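Non-structural maintenance of chromosomes element 1 homolog (Xenopus laevis, PDB 7DG2) probably acts as a RING-type E3 ubiquitin ligase that works with a MAGE partner in the DNA-repairing SMC5-SMC6 complex. Local coordinates at residues A[121-126]-A[134-139]. Residues are numbered along the deposited sequence; the frame is centred on the assembly and turned at random.
Sequences SILNLA and MKKKEV
A water joins A126 to M134: it donates to A126 O at 2.8 Å and accepts from M134 N at 2.7 Å, tying the last residue of 121-126 to the residue that leads into the next helix. The two helices, 119-128 and 136-148, are consistent with the helix-turn-helix of a winged-helix domain, preceded in the chain by helix 96-111 and followed by the strand pair 152-155 and 158-161.

Apart from the bridge the contact is apolar, and V139 is its hub. Branching at CB splits its two methyls, and with CG1 anti to the backbone N (chi1 172°) CG2 meets A126 CB at 3.8 Å, while CG1 faces I122 CG2 at 4.0 Å and L123 CD2. A beta-branched residue suits this place, because both methyls leave directly from CB and one residue reaches three neighbours. Alanine suits the other side, its single methyl letting the water-bridged end approach. I122, also branched at CB, turns CG2 to V139 and still touches T105 of helix 96-111; M134 reaches N97 and L101 of that helix, so both segments rest on it.

K135 is the N-cap of helix 136-148. Lysine has no side-chain acceptor for the helix's first N-H groups; the other half of a capping box is approached, K135 N giving a weak bond to E138 OE1 at 3.4 Å. K136 lends its aliphatic stem to the exposed margin and sends NZ to a salt bridge with E140. L123 CD2 lies against both K136 and V139, 4.0 Å from K136 CG and 3.9 Å from V139 CG1.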
loop_
_atom_site.group_PDB
_atom_site.type_symbol
_atom_site.label_atom_id
_atom_site.label_comp_id
_atom_site.label_asym_id
_atom_site.label_seq_id
_atom_site.Cartn_x
_atom_site.Cartn_y
_atom_site.Cartn_z
ATOM N N SER A 121 4.869 23.117 -16.100
ATOM C CA SER A 121 4.731 22.231 -17.251
ATOM C C SER A 121 3.643 21.187 -16.997
ATOM O O SER A 121 2.867 20.870 -17.901
ATOM C CB SER A 121 6.076 21.578 -17.612
ATOM O OG SER A 121 6.403 20.483 -16.766
ATOM N N ILE A 122 3.532 20.693 -15.757
ATOM C CA ILE A 122 2.498 19.699 -15.452
ATOM C C ILE A 122 1.114 20.340 -15.458
ATOM O O ILE A 122 0.137 19.736 -15.926
ATOM C CB ILE A 122 2.806 19.003 -14.117
ATOM C CG1 ILE A 122 4.116 18.250 -14.245
ATOM C CG2 ILE A 122 1.676 18.008 -13.763
ATOM C CD1 ILE A 122 4.712 17.791 -12.921
ATOM N N LEU A 123 1.007 21.577 -14.969
ATOM C CA LEU A 123 -0.263 22.297 -15.045
ATOM C C LEU A 123 -0.682 22.522 -16.491
ATOM O O LEU A 123 -1.876 22.464 -16.820
ATOM C CB LEU A 123 -0.152 23.630 -14.295
ATOM C CG LEU A 123 0.024 23.525 -12.774
ATOM C CD1 LEU A 123 0.363 24.877 -12.151
ATOM C CD2 LEU A 123 -1.237 22.948 -12.124
ATOM N N ASN A 124 0.287 22.788 -17.378
ATOM C CA ASN A 124 -0.050 22.981 -18.784
ATOM C C ASN A 124 -0.447 21.665 -19.437
ATOM O O ASN A 124 -1.405 21.625 -20.215
ATOM C CB ASN A 124 1.119 23.646 -19.529
ATOM C CG ASN A 124 1.286 25.099 -19.152
ATOM O OD1 ASN A 124 0.376 25.708 -18.602
ATOM N ND2 ASN A 124 2.480 25.667 -19.416
ATOM N N LEU A 125 0.248 20.567 -19.105
ATOM C CA LEU A 125 -0.194 19.255 -19.577
ATOM C C LEU A 125 -1.620 18.964 -19.135
ATOM O O LEU A 125 -2.430 18.448 -19.919
ATOM C CB LEU A 125 0.739 18.166 -19.047
ATOM C CG LEU A 125 2.166 18.208 -19.577
ATOM C CD1 LEU A 125 3.003 17.164 -18.813
ATOM C CD2 LEU A 125 2.184 17.932 -21.076
ATOM N N ALA A 126 -1.942 19.294 -17.888
ATOM C CA ALA A 126 -3.275 19.005 -17.366
ATOM C C ALA A 126 -4.329 19.803 -18.106
ATOM O O ALA A 126 -5.443 19.322 -18.337
ATOM C CB ALA A 126 -3.331 19.319 -15.877
ATOM N N MET A 134 -8.937 18.884 -14.570
ATOM C CA MET A 134 -8.531 18.958 -13.173
ATOM C C MET A 134 -8.107 20.386 -12.846
ATOM O O MET A 134 -7.381 21.013 -13.622
ATOM C CB MET A 134 -7.378 17.983 -12.889
ATOM C CG MET A 134 -7.777 16.513 -13.027
ATOM S SD MET A 134 -6.445 15.319 -12.696
ATOM C CE MET A 134 -5.548 15.323 -14.214
ATOM N N LYS A 135 -8.557 20.887 -11.700
ATOM C CA LYS A 135 -8.125 22.193 -11.216
ATOM C C LYS A 135 -6.664 22.147 -10.767
ATOM O O LYS A 135 -6.098 21.082 -10.529
ATOM C CB LYS A 135 -9.006 22.641 -10.050
ATOM C CG LYS A 135 -10.498 22.678 -10.363
ATOM C CD LYS A 135 -10.794 23.688 -11.458
ATOM C CE LYS A 135 -12.286 23.837 -11.705
ATOM N NZ LYS A 135 -12.538 24.804 -12.812
ATOM N N LYS A 136 -6.058 23.330 -10.624
ATOM C CA LYS A 136 -4.707 23.414 -10.072
ATOM C C LYS A 136 -4.602 22.686 -8.731
ATOM O O LYS A 136 -3.665 21.908 -8.496
ATOM C CB LYS A 136 -4.303 24.880 -9.923
ATOM C CG LYS A 136 -2.998 25.111 -9.188
ATOM C CD LYS A 136 -2.567 26.568 -9.332
ATOM C CE LYS A 136 -1.640 26.990 -8.206
ATOM N NZ LYS A 136 -0.347 26.260 -8.228
ATOM N N LYS A 137 -5.560 22.932 -7.834
ATOM C CA LYS A 137 -5.516 22.310 -6.514
ATOM C C LYS A 137 -5.521 20.794 -6.627
ATOM O O LYS A 137 -4.771 20.109 -5.921
ATOM C CB LYS A 137 -6.697 22.789 -5.666
ATOM C CG LYS A 137 -6.559 22.509 -4.175
ATOM C CD LYS A 137 -7.627 23.263 -3.386
ATOM C CE LYS A 137 -7.432 23.113 -1.884
ATOM N NZ LYS A 137 -7.651 21.708 -1.427
ATOM N N GLU A 138 -6.343 20.258 -7.535
ATOM C CA GLU A 138 -6.407 18.818 -7.737
ATOM C C GLU A 138 -5.109 18.281 -8.321
ATOM O O GLU A 138 -4.680 17.176 -7.969
ATOM C CB GLU A 138 -7.579 18.458 -8.653
ATOM C CG GLU A 138 -8.944 18.676 -8.018
ATOM C CD GLU A 138 -10.085 18.180 -8.896
ATOM O OE1 GLU A 138 -9.913 18.148 -10.134
ATOM O OE2 GLU A 138 -11.146 17.812 -8.345
ATOM N N VAL A 139 -4.483 19.032 -9.234
ATOM C CA VAL A 139 -3.193 18.589 -9.765
ATOM C C VAL A 139 -2.150 18.555 -8.654
ATOM O O VAL A 139 -1.362 17.604 -8.544
ATOM C CB VAL A 139 -2.747 19.486 -10.938
ATOM C CG1 VAL A 139 -1.315 19.123 -11.354
ATOM C CG2 VAL A 139 -3.703 19.329 -12.117
HETATM O O HOH W 1 -7.040 18.195 -16.380
#